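Local coordinates for beta-amyloid-like protein (Caenorhabditis elegans, PDB 3K6B), which is the worm relative of the amyloid precursor protein and, through its E2 domain, binds a sulfated sugar here, consistent with a role in heparan sulfate recognition, at residues A9-E14 with Q96-E101; R24-H29 with E78-M83; D140-L145 with D207-D212. All coordinates share one frame; numbering follows the deposited sequence.

Interaction 1: residues A9-E14 with Q96-E101. With GU4 (2,3,4,6-tetra-O-sulfonato-alpha-D-glucopyranose), chain B.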
loop_
_atom_site.group_PDB
_atom_site.type_symbol
_atom_site.label_atom_id
_atom_site.label_comp_id
_atom_site.label_asym_id
_atom_site.label_seq_id
_atom_site.Cartn_x
_atom_site.Cartn_y
_atom_site.Cartn_z
ATOM N N ALA A 9 9.847 -0.354 -15.680
ATOM C CA ALA A 9 11.024 -1.122 -15.283
ATOM C C ALA A 9 12.061 -0.443 -14.360
ATOM O O ALA A 9 13.152 -0.977 -14.194
ATOM C CB ALA A 9 11.714 -1.677 -16.516
ATOM N N ASN A 10 11.777 0.718 -13.772
ATOM C CA ASN A 10 12.771 1.286 -12.854
ATOM C C ASN A 10 12.141 1.064 -11.486
ATOM O O ASN A 10 12.833 0.828 -10.515
ATOM C CB ASN A 10 13.008 2.794 -13.105
ATOM C CG ASN A 10 14.254 3.333 -12.368
ATOM O OD1 ASN A 10 14.698 2.756 -11.373
ATOM N ND2 ASN A 10 14.806 4.463 -12.859
ATOM N N TRP A 11 10.817 1.135 -11.435
ATOM C CA TRP A 11 10.111 0.941 -10.178
ATOM C C TRP A 11 10.586 1.887 -9.065
ATOM O O TRP A 11 9.967 1.965 -8.004
ATOM C CB TRP A 11 10.210 -0.530 -9.721
ATOM C CG TRP A 11 9.473 -1.481 -10.656
ATOM C CD1 TRP A 11 8.748 -1.147 -11.767
ATOM C CD2 TRP A 11 9.361 -2.905 -10.529
ATOM N NE1 TRP A 11 8.185 -2.269 -12.335
ATOM C CE2 TRP A 11 8.544 -3.362 -11.593
ATOM C CE3 TRP A 11 9.863 -3.839 -9.620
ATOM C CZ2 TRP A 11 8.224 -4.714 -11.766
ATOM C CZ3 TRP A 11 9.544 -5.175 -9.797
ATOM C CH2 TRP A 11 8.733 -5.599 -10.856
ATOM N N THR A 12 11.662 2.620 -9.349
ATOM C CA THR A 12 12.267 3.591 -8.436
ATOM C C THR A 12 11.272 4.651 -7.981
ATOM O O THR A 12 11.401 5.193 -6.894
ATOM C CB THR A 12 13.531 4.270 -9.106
ATOM O OG1 THR A 12 14.677 3.447 -8.875
ATOM C CG2 THR A 12 13.828 5.639 -8.535
ATOM N N ASN A 13 10.285 4.957 -8.807
ATOM C CA ASN A 13 9.288 5.945 -8.426
ATOM C C ASN A 13 7.927 5.304 -8.556
ATOM O O ASN A 13 7.064 5.843 -9.231
ATOM C CB ASN A 13 9.353 7.173 -9.330
ATOM C CG ASN A 13 10.622 7.984 -9.126
ATOM O OD1 ASN A 13 11.644 7.754 -9.784
ATOM N ND2 ASN A 13 10.567 8.925 -8.191
ATOM N N GLU A 14 7.755 4.142 -7.918
ATOM C CA GLU A 14 6.502 3.414 -7.944
ATOM C C GLU A 14 5.348 4.214 -7.339
ATOM O O GLU A 14 4.270 4.248 -7.921
ATOM C CB GLU A 14 6.664 2.065 -7.225
ATOM C CG GLU A 14 5.382 1.247 -7.107
ATOM C CD GLU A 14 4.801 0.870 -8.459
ATOM O OE1 GLU A 14 5.563 0.894 -9.448
ATOM O OE2 GLU A 14 3.594 0.537 -8.535
ATOM N N GLN A 96 6.965 -4.189 -2.284
ATOM C CA GLN A 96 7.646 -5.200 -1.461
ATOM C C GLN A 96 9.012 -5.530 -2.079
ATOM O O GLN A 96 10.041 -5.549 -1.400
ATOM C CB GLN A 96 6.820 -6.485 -1.375
ATOM C CG GLN A 96 6.307 -6.815 0.006
ATOM C CD GLN A 96 4.780 -6.758 0.089
ATOM O OE1 GLN A 96 4.208 -5.746 0.507
ATOM N NE2 GLN A 96 4.111 -7.847 -0.321
ATOM N N ALA A 97 9.001 -5.788 -3.382
ATOM C CA ALA A 97 10.207 -6.109 -4.141
ATOM C C ALA A 97 11.264 -5.011 -4.011
ATOM O O ALA A 97 12.439 -5.301 -3.793
ATOM C CB ALA A 97 9.851 -6.298 -5.599
ATOM N N MET A 98 10.837 -3.758 -4.161
ATOM C CA MET A 98 11.727 -2.611 -4.068
ATOM C C MET A 98 12.190 -2.387 -2.645
ATOM O O MET A 98 13.329 -1.982 -2.438
ATOM C CB MET A 98 11.036 -1.357 -4.608
ATOM C CG MET A 98 11.270 -1.161 -6.091
ATOM S SD MET A 98 13.009 -0.832 -6.368
ATOM C CE MET A 98 13.058 -0.675 -8.149
ATOM N N LEU A 99 11.319 -2.652 -1.668
ATOM C CA LEU A 99 11.673 -2.500 -0.250
ATOM C C LEU A 99 12.723 -3.545 0.073
ATOM O O LEU A 99 13.717 -3.281 0.746
ATOM C CB LEU A 99 10.462 -2.734 0.663
ATOM C CG LEU A 99 9.617 -1.524 1.083
ATOM C CD1 LEU A 99 8.339 -2.020 1.699
ATOM C CD2 LEU A 99 10.360 -0.624 2.056
ATOM N N ASN A 100 12.492 -4.748 -0.421
ATOM C CA ASN A 100 13.435 -5.812 -0.172
ATOM C C ASN A 100 14.816 -5.433 -0.663
ATOM O O ASN A 100 15.820 -5.679 -0.006
ATOM C CB ASN A 100 12.975 -7.091 -0.844
ATOM C CG ASN A 100 12.000 -7.844 -0.003
ATOM O OD1 ASN A 100 12.169 -7.944 1.208
ATOM N ND2 ASN A 100 10.976 -8.394 -0.632
ATOM N N GLU A 101 14.862 -4.826 -1.834
ATOM C CA GLU A 101 16.121 -4.402 -2.412
ATOM C C GLU A 101 16.860 -3.472 -1.458
ATOM O O GLU A 101 18.059 -3.621 -1.245
ATOM C CB GLU A 101 15.847 -3.686 -3.722
ATOM C CG GLU A 101 17.077 -3.325 -4.527
ATOM C CD GLU A 101 16.700 -2.522 -5.758
ATOM O OE1 GLU A 101 16.257 -1.362 -5.592
ATOM O OE2 GLU A 101 16.824 -3.057 -6.884
HETATM O O1 GU4 B . 6.231 10.098 0.306
HETATM C C1 GU4 B . 5.739 8.992 -0.345
HETATM O O5 GU4 B . 6.422 8.886 -1.627
HETATM C C5 GU4 B . 7.862 8.893 -1.447
HETATM C C6 GU4 B . 8.522 8.701 -2.839
HETATM O O6 GU4 B . 8.093 7.535 -3.631
HETATM S S6 GU4 B . 8.526 7.443 -5.100
HETATM O O22 GU4 B . 8.408 8.753 -5.786
HETATM O O23 GU4 B . 7.550 6.575 -5.802
HETATM O O21 GU4 B . 9.884 6.789 -5.065
HETATM C C4 GU4 B . 8.367 7.721 -0.501
HETATM O O4 GU4 B . 9.761 7.868 -0.185
HETATM S S4 GU4 B . 10.638 6.692 -0.557
HETATM O O25 GU4 B . 12.041 7.182 -0.305
HETATM O O26 GU4 B . 10.284 5.522 0.331
HETATM O O24 GU4 B . 10.490 6.260 -2.009
HETATM C C3 GU4 B . 7.529 7.621 0.831
HETATM O O3 GU4 B . 7.798 6.387 1.537
HETATM S S3 GU4 B . 8.483 6.631 2.881
HETATM O O28 GU4 B . 7.428 7.079 3.868
HETATM O O29 GU4 B . 9.078 5.346 3.346
HETATM O O27 GU4 B . 9.645 7.588 2.753
HETATM C C2 GU4 B . 6.016 7.738 0.538
HETATM O O2 GU4 B . 5.320 7.797 1.773
HETATM S S2 GU4 B . 4.202 6.797 1.817
HETATM O O11 GU4 B . 3.443 7.082 3.057
HETATM O O12 GU4 B . 3.199 7.095 0.751
HETATM O O10 GU4 B . 4.899 5.451 1.841
#
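M98 reaches out from helix 55-119 and lies against W11 and T12 of the loop that leads into helix 14-53. Its CB points at the loop but stays short of contact. CG is the first atom to touch, 3.8 Å from W11 CB. A bend at chi2 (-66°) then turns the chain. SD follows without a close contact of its own. M98 CE ends against W11 CB, near T12 N, though its exact place is doubtful because the model sets it too near N10 O. The indole runs alongside helix 55-119; W11 CG is anti to the carbonyl carbon (chi1 -66°). Its six-membered ring approaches A97 obliquely, with W11 CZ3 4.4 Å from A97 CB. R94 of the same helix also touches the indole.

Polar groups secure the loop. T12 OG1 donates to N10 OD1 at 2.6 Å, from above the amide carbonyl plane. N13 sits at the N-cap position of helix 14-53, and its side chain turns to the ligand instead of capping. N13 ND2 donates to O22 of the sugar sulfate at 3.2 Å (150°). H15 and D16 bind the same ligand. E14 ties the helix start to helix 55-119 through R94 and H91. An alanine in place of M98 would probably leave the W11 CB and the loop backbone beside it without their apolar support and set this turn free to shift. The chemistry is therefore divided: thin apolar packing seats the loop, while amide and backbone N-H groups at a helix N-terminus would suit an anionic sulfate, consistent with binding of sulfated sugars such as heparan sulfate.

Interaction 2: residues R24-H29 with E78-M83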
loop_
_atom_site.group_PDB
_atom_site.type_symbol
_atom_site.label_atom_id
_atom_site.label_comp_id
_atom_site.label_asym_id
_atom_site.label_seq_id
_atom_site.Cartn_x
_atom_site.Cartn_y
_atom_site.Cartn_z
ATOM N N ARG A 24 -5.762 7.981 -13.290
ATOM C CA ARG A 24 -6.222 7.703 -14.639
ATOM C C ARG A 24 -7.343 6.663 -14.631
ATOM O O ARG A 24 -8.245 6.690 -15.467
ATOM C CB ARG A 24 -5.044 7.211 -15.477
ATOM C CG ARG A 24 -3.837 8.091 -15.256
ATOM C CD ARG A 24 -2.847 8.165 -16.438
ATOM N NE ARG A 24 -1.536 7.632 -16.077
ATOM C CZ ARG A 24 -1.252 6.336 -16.107
ATOM N NH1 ARG A 24 -2.189 5.480 -16.494
ATOM N NH2 ARG A 24 -0.066 5.879 -15.721
ATOM N N MET A 25 -7.269 5.734 -13.685
ATOM C CA MET A 25 -8.293 4.710 -13.528
ATOM C C MET A 25 -9.499 5.349 -12.854
ATOM O O MET A 25 -10.614 5.280 -13.369
ATOM C CB MET A 25 -7.787 3.563 -12.652
ATOM C CG MET A 25 -8.893 2.600 -12.235
ATOM S SD MET A 25 -8.324 1.276 -11.187
ATOM C CE MET A 25 -8.353 2.098 -9.585
ATOM N N ASP A 26 -9.254 5.970 -11.699
ATOM C CA ASP A 26 -10.297 6.640 -10.921
ATOM C C ASP A 26 -11.095 7.601 -11.778
ATOM O O ASP A 26 -12.325 7.624 -11.718
ATOM C CB ASP A 26 -9.690 7.420 -9.753
ATOM C CG ASP A 26 -9.609 6.595 -8.478
ATOM O OD1 ASP A 26 -10.000 5.384 -8.511
ATOM O OD2 ASP A 26 -9.165 7.175 -7.448
ATOM N N GLU A 27 -10.385 8.390 -12.579
ATOM C CA GLU A 27 -11.011 9.365 -13.462
ATOM C C GLU A 27 -11.799 8.693 -14.584
ATOM O O GLU A 27 -12.923 9.081 -14.906
ATOM C CB GLU A 27 -9.957 10.266 -14.082
ATOM C CG GLU A 27 -10.548 11.467 -14.755
ATOM C CD GLU A 27 -9.657 11.999 -15.847
ATOM O OE1 GLU A 27 -8.499 12.378 -15.543
ATOM O OE2 GLU A 27 -10.111 12.034 -17.015
ATOM N N LYS A 28 -11.197 7.687 -15.193
ATOM C CA LYS A 28 -11.866 6.977 -16.258
ATOM C C LYS A 28 -13.180 6.406 -15.717
ATOM O O LYS A 28 -14.176 6.337 -16.427
ATOM C CB LYS A 28 -10.944 5.874 -16.781
ATOM C CG LYS A 28 -11.380 5.391 -18.040
ATOM N N HIS A 29 -13.179 6.002 -14.453
ATOM C CA HIS A 29 -14.382 5.459 -13.839
ATOM C C HIS A 29 -15.436 6.553 -13.657
ATOM O O HIS A 29 -16.626 6.354 -13.898
ATOM C CB HIS A 29 -14.048 4.862 -12.474
ATOM C CG HIS A 29 -15.195 4.160 -11.829
ATOM N ND1 HIS A 29 -15.610 4.415 -10.536
ATOM C CD2 HIS A 29 -16.047 3.212 -12.305
ATOM C CE1 HIS A 29 -16.656 3.669 -10.247
ATOM N NE2 HIS A 29 -16.943 2.927 -11.310
ATOM N N GLU A 78 -18.433 -3.585 -10.131
ATOM C CA GLU A 78 -17.601 -4.775 -10.138
ATOM C C GLU A 78 -16.340 -4.508 -10.934
ATOM O O GLU A 78 -15.222 -4.716 -10.447
ATOM C CB GLU A 78 -18.348 -5.920 -10.794
ATOM C CG GLU A 78 -18.708 -7.054 -9.879
ATOM C CD GLU A 78 -19.607 -8.051 -10.594
ATOM O OE1 GLU A 78 -19.476 -8.180 -11.834
ATOM O OE2 GLU A 78 -20.439 -8.712 -9.931
ATOM N N GLU A 79 -16.537 -4.048 -12.162
ATOM C CA GLU A 79 -15.435 -3.760 -13.054
ATOM C C GLU A 79 -14.373 -2.921 -12.349
ATOM O O GLU A 79 -13.183 -3.259 -12.382
ATOM C CB GLU A 79 -15.964 -3.035 -14.287
ATOM C CG GLU A 79 -15.224 -3.390 -15.439
ATOM N N HIS A 80 -14.809 -1.840 -11.700
ATOM C CA HIS A 80 -13.888 -0.959 -11.001
ATOM C C HIS A 80 -13.181 -1.723 -9.902
ATOM O O HIS A 80 -11.960 -1.647 -9.785
ATOM C CB HIS A 80 -14.622 0.248 -10.404
ATOM C CG HIS A 80 -13.738 1.174 -9.599
ATOM N ND1 HIS A 80 -13.911 1.371 -8.240
ATOM C CD2 HIS A 80 -12.698 1.961 -9.953
ATOM C CE1 HIS A 80 -13.017 2.234 -7.799
ATOM N NE2 HIS A 80 -12.262 2.613 -8.818
ATOM N N LYS A 81 -13.940 -2.475 -9.114
ATOM C CA LYS A 81 -13.357 -3.231 -8.019
ATOM C C LYS A 81 -12.347 -4.241 -8.545
ATOM O O LYS A 81 -11.330 -4.507 -7.894
ATOM C CB LYS A 81 -14.444 -3.953 -7.228
ATOM C CG LYS A 81 -13.877 -4.621 -6.118
ATOM N N ARG A 82 -12.634 -4.796 -9.724
ATOM C CA ARG A 82 -11.759 -5.775 -10.337
ATOM C C ARG A 82 -10.470 -5.086 -10.724
ATOM O O ARG A 82 -9.394 -5.510 -10.310
ATOM C CB ARG A 82 -12.425 -6.404 -11.570
ATOM C CG ARG A 82 -11.500 -7.277 -12.452
ATOM C CD ARG A 82 -11.181 -6.554 -13.769
ATOM N NE ARG A 82 -10.022 -7.090 -14.500
ATOM C CZ ARG A 82 -9.452 -6.484 -15.545
ATOM N NH1 ARG A 82 -9.929 -5.323 -15.984
ATOM N NH2 ARG A 82 -8.399 -7.026 -16.155
ATOM N N MET A 83 -10.584 -4.019 -11.514
ATOM C CA MET A 83 -9.421 -3.251 -11.958
ATOM C C MET A 83 -8.608 -2.689 -10.798
ATOM O O MET A 83 -7.386 -2.651 -10.846
ATOM C CB MET A 83 -9.860 -2.095 -12.848
ATOM C CG MET A 83 -10.364 -2.521 -14.216
ATOM S SD MET A 83 -10.447 -1.107 -15.350
ATOM C CE MET A 83 -11.499 -1.759 -16.677
#
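H29 and H80 stack between two long antiparallel helices, 14-53 and 55-119. Their rings form an offset stack, with centroids 4.2 Å apart and planes only 9° from parallel. CB of H80 lies over the face of H29, a CH-pi contact of 3.8 Å to the ring centroid. Both histidines hold CG anti to the backbone N, and H80 thereby extends across the gap between the helices. This is the tightly packed part of the contact. Around it, D26 OD1 approaches the edge of the H80 ring, in its plane, 3.6 Å from H80 NE2. The carboxylate is turned 41° from the ring. M25 crosses H80 at about a right angle, its CE 4.0 Å from H80 NE2 and oblique to the ring.

The packing is looser toward M83. M25 SD reaches M83 CB at 4.1 Å, but the rest of the M83 side chain leads away from the other helix and is exposed. The axes of the two short segments come within 11.2 Å, with an angle of 176° between their directions. They belong to the two-stranded antiparallel coiled coil formed by the N-terminal part of the E2 domain. Charged neighbours find partners elsewhere: R24 is salt-bridged to D3, and R82 to E86 on its own helix.

The contact is thus aromatic at its centre, with methionine packing beside it, and it lies at the surface. If both histidines were protonated, they would be expected to repel across the stack. D26 at the edge would probably offset part of that charge.

Interaction 3: residues D140-L145 with D207-D212. With GU4 (2,3,4,6-tetra-O-sulfonato-alpha-D-glucopyranose), chain B.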
loop_
_atom_site.group_PDB
_atom_site.type_symbol
_atom_site.label_atom_id
_atom_site.label_comp_id
_atom_site.label_asym_id
_atom_site.label_seq_id
_atom_site.Cartn_x
_atom_site.Cartn_y
_atom_site.Cartn_z
ATOM N N ASP A 140 9.226 -1.221 5.927
ATOM C CA ASP A 140 8.496 -2.436 5.584
ATOM C C ASP A 140 7.362 -2.626 6.580
ATOM O O ASP A 140 6.286 -3.061 6.215
ATOM C CB ASP A 140 9.450 -3.629 5.615
ATOM C CG ASP A 140 8.808 -4.910 5.131
ATOM O OD1 ASP A 140 7.691 -4.859 4.590
ATOM O OD2 ASP A 140 9.435 -5.974 5.299
ATOM N N ARG A 141 7.610 -2.304 7.842
ATOM C CA ARG A 141 6.577 -2.397 8.862
ATOM C C ARG A 141 5.488 -1.341 8.603
ATOM O O ARG A 141 4.312 -1.659 8.573
ATOM C CB ARG A 141 7.214 -2.213 10.256
ATOM C CG ARG A 141 6.252 -2.144 11.447
ATOM C CD ARG A 141 7.047 -2.265 12.740
ATOM N NE ARG A 141 6.203 -2.293 13.928
ATOM C CZ ARG A 141 5.524 -1.253 14.405
ATOM N NH1 ARG A 141 5.582 -0.077 13.795
ATOM N NH2 ARG A 141 4.784 -1.393 15.499
ATOM N N MET A 142 5.897 -0.090 8.402
ATOM C CA MET A 142 4.970 1.027 8.154
ATOM C C MET A 142 4.033 0.826 6.966
ATOM O O MET A 142 2.860 1.221 6.997
ATOM C CB MET A 142 5.736 2.330 7.947
ATOM C CG MET A 142 4.902 3.411 7.286
ATOM S SD MET A 142 5.915 4.728 6.483
ATOM C CE MET A 142 5.568 4.422 4.671
ATOM N N HIS A 143 4.564 0.240 5.901
ATOM C CA HIS A 143 3.727 -0.015 4.753
ATOM C C HIS A 143 2.808 -1.169 5.014
ATOM O O HIS A 143 1.658 -1.151 4.602
ATOM C CB HIS A 143 4.568 -0.226 3.496
ATOM C CG HIS A 143 4.742 1.025 2.714
ATOM N ND1 HIS A 143 5.642 1.163 1.682
ATOM C CD2 HIS A 143 4.114 2.224 2.820
ATOM C CE1 HIS A 143 5.565 2.388 1.188
ATOM N NE2 HIS A 143 4.641 3.051 1.865
ATOM N N THR A 144 3.302 -2.182 5.707
ATOM C CA THR A 144 2.491 -3.351 6.016
ATOM C C THR A 144 1.346 -2.903 6.897
ATOM O O THR A 144 0.198 -2.909 6.468
ATOM C CB THR A 144 3.322 -4.403 6.742
ATOM O OG1 THR A 144 4.495 -4.685 5.965
ATOM C CG2 THR A 144 2.525 -5.677 6.943
ATOM N N LEU A 145 1.659 -2.475 8.109
ATOM C CA LEU A 145 0.626 -2.004 8.992
ATOM C C LEU A 145 -0.369 -1.131 8.239
ATOM O O LEU A 145 -1.575 -1.306 8.405
ATOM C CB LEU A 145 1.231 -1.206 10.132
ATOM C CG LEU A 145 1.821 -2.035 11.267
ATOM C CD1 LEU A 145 2.618 -1.136 12.191
ATOM C CD2 LEU A 145 0.693 -2.742 12.011
ATOM N N ASP A 207 9.039 5.756 16.099
ATOM C CA ASP A 207 8.098 6.729 16.653
ATOM C C ASP A 207 7.604 7.718 15.601
ATOM O O ASP A 207 6.436 8.102 15.605
ATOM C CB ASP A 207 8.733 7.513 17.796
ATOM C CG ASP A 207 8.690 6.761 19.110
ATOM O OD1 ASP A 207 7.721 6.009 19.318
ATOM O OD2 ASP A 207 9.602 6.928 19.948
ATOM N N GLU A 208 8.497 8.132 14.706
ATOM C CA GLU A 208 8.161 9.084 13.647
ATOM C C GLU A 208 7.328 8.493 12.514
ATOM O O GLU A 208 6.263 9.000 12.156
ATOM C CB GLU A 208 9.431 9.644 13.007
ATOM C CG GLU A 208 10.297 10.564 13.857
ATOM C CD GLU A 208 11.477 11.113 13.054
ATOM O OE1 GLU A 208 11.249 11.853 12.067
ATOM O OE2 GLU A 208 12.635 10.796 13.398
ATOM N N VAL A 209 7.848 7.417 11.946
ATOM C CA VAL A 209 7.244 6.751 10.804
ATOM C C VAL A 209 5.947 5.977 10.999
ATOM O O VAL A 209 5.020 6.104 10.194
ATOM C CB VAL A 209 8.294 5.855 10.143
ATOM C CG1 VAL A 209 7.644 4.925 9.150
ATOM C CG2 VAL A 209 9.341 6.744 9.451
ATOM N N SER A 210 5.873 5.174 12.051
ATOM C CA SER A 210 4.668 4.395 12.311
ATOM C C SER A 210 4.337 4.460 13.814
ATOM O O SER A 210 4.526 3.477 14.540
ATOM C CB SER A 210 4.898 2.945 11.856
ATOM O OG SER A 210 3.685 2.317 11.474
ATOM N N PRO A 211 3.824 5.626 14.288
ATOM C CA PRO A 211 3.430 5.958 15.675
ATOM C C PRO A 211 2.564 4.976 16.486
ATOM O O PRO A 211 2.944 3.809 16.667
ATOM C CB PRO A 211 2.762 7.333 15.537
ATOM C CG PRO A 211 2.301 7.357 14.101
ATOM C CD PRO A 211 3.460 6.732 13.380
ATOM N N ASP A 212 1.416 5.452 16.986
ATOM C CA ASP A 212 0.537 4.622 17.824
ATOM C C ASP A 212 -0.950 4.724 17.509
ATOM O O ASP A 212 -1.574 3.704 17.213
ATOM C CB ASP A 212 0.761 4.958 19.297
HETATM O O1 GU4 B . 6.231 10.098 0.306
HETATM C C1 GU4 B . 5.739 8.992 -0.345
HETATM O O5 GU4 B . 6.422 8.886 -1.627
HETATM C C5 GU4 B . 7.862 8.893 -1.447
HETATM C C6 GU4 B . 8.522 8.701 -2.839
HETATM O O6 GU4 B . 8.093 7.535 -3.631
HETATM S S6 GU4 B . 8.526 7.443 -5.100
HETATM O O22 GU4 B . 8.408 8.753 -5.786
HETATM O O23 GU4 B . 7.550 6.575 -5.802
HETATM O O21 GU4 B . 9.884 6.789 -5.065
HETATM C C4 GU4 B . 8.367 7.721 -0.501
HETATM O O4 GU4 B . 9.761 7.868 -0.185
HETATM S S4 GU4 B . 10.638 6.692 -0.557
HETATM O O25 GU4 B . 12.041 7.182 -0.305
HETATM O O26 GU4 B . 10.284 5.522 0.331
HETATM O O24 GU4 B . 10.490 6.260 -2.009
HETATM C C3 GU4 B . 7.529 7.621 0.831
HETATM O O3 GU4 B . 7.798 6.387 1.537
HETATM S S3 GU4 B . 8.483 6.631 2.881
HETATM O O28 GU4 B . 7.428 7.079 3.868
HETATM O O29 GU4 B . 9.078 5.346 3.346
HETATM O O27 GU4 B . 9.645 7.588 2.753
HETATM C C2 GU4 B . 6.016 7.738 0.538
HETATM O O2 GU4 B . 5.320 7.797 1.773
HETATM S S2 GU4 B . 4.202 6.797 1.817
HETATM O O11 GU4 B . 3.443 7.082 3.057
HETATM O O12 GU4 B . 3.199 7.095 0.751
HETATM O O10 GU4 B . 4.899 5.451 1.841
#
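The guanidinium of R141 meets S210 at its edge, near its plane, with NH1 3.7 Å from S210 CB. One face of the same group carries L145 CD1. The second flat group, the H143 imidazole, turns its edge to the bound sugar. H143 NE2 donates to sulfate oxygen O10 of the ligand at an angle of 141°, though the model makes this bond doubtfully short.

M142 lies between these sites. It crosses V209 at about a right angle, and its CB and SD both rest on V209 CG1. A bend at chi3 (111°) turns M142 CE toward the sulfate oxygens of the ligand. Helix 195-209 ends here, and S210 is the first residue to leave helical geometry. The contact thus joins the last helix to helix 123-154 in the C-terminal helical bundle of the E2 fold, where L170 of helix 163-182 covers R141 and L145 as well.

S210 OG faces apolar atoms across the contact, 3.7 Å from L145 CD1 and 3.8 Å from M142 CA. NE of R141 lies close to R206, a like charge, and D140 is salt-bridged to K103.

How the interactions relate
Interactions 1 and 2 both use helix 55-119, pairing it with the loop before helix 14-53 and with that helix itself. Their centres are 24 Å apart. Segments 24-29 and 78-83 fall within the span that 9-14 and 96-101 bring together. Interaction 3 follows later in the chain, on helix 123-154 and the end of helix 195-209. Its centre is 18 Å from that of interaction 1 and 29 Å from that of interaction 2. Interactions 1 and 3 touch, L99 CD1 lying 3.9 Å from D140 CA. Both also contact the same sulfated sugar. The ligand therefore sits where the N-terminal coiled coil meets the C-terminal bundle, while interaction 2 lies farther out along the coiled coil.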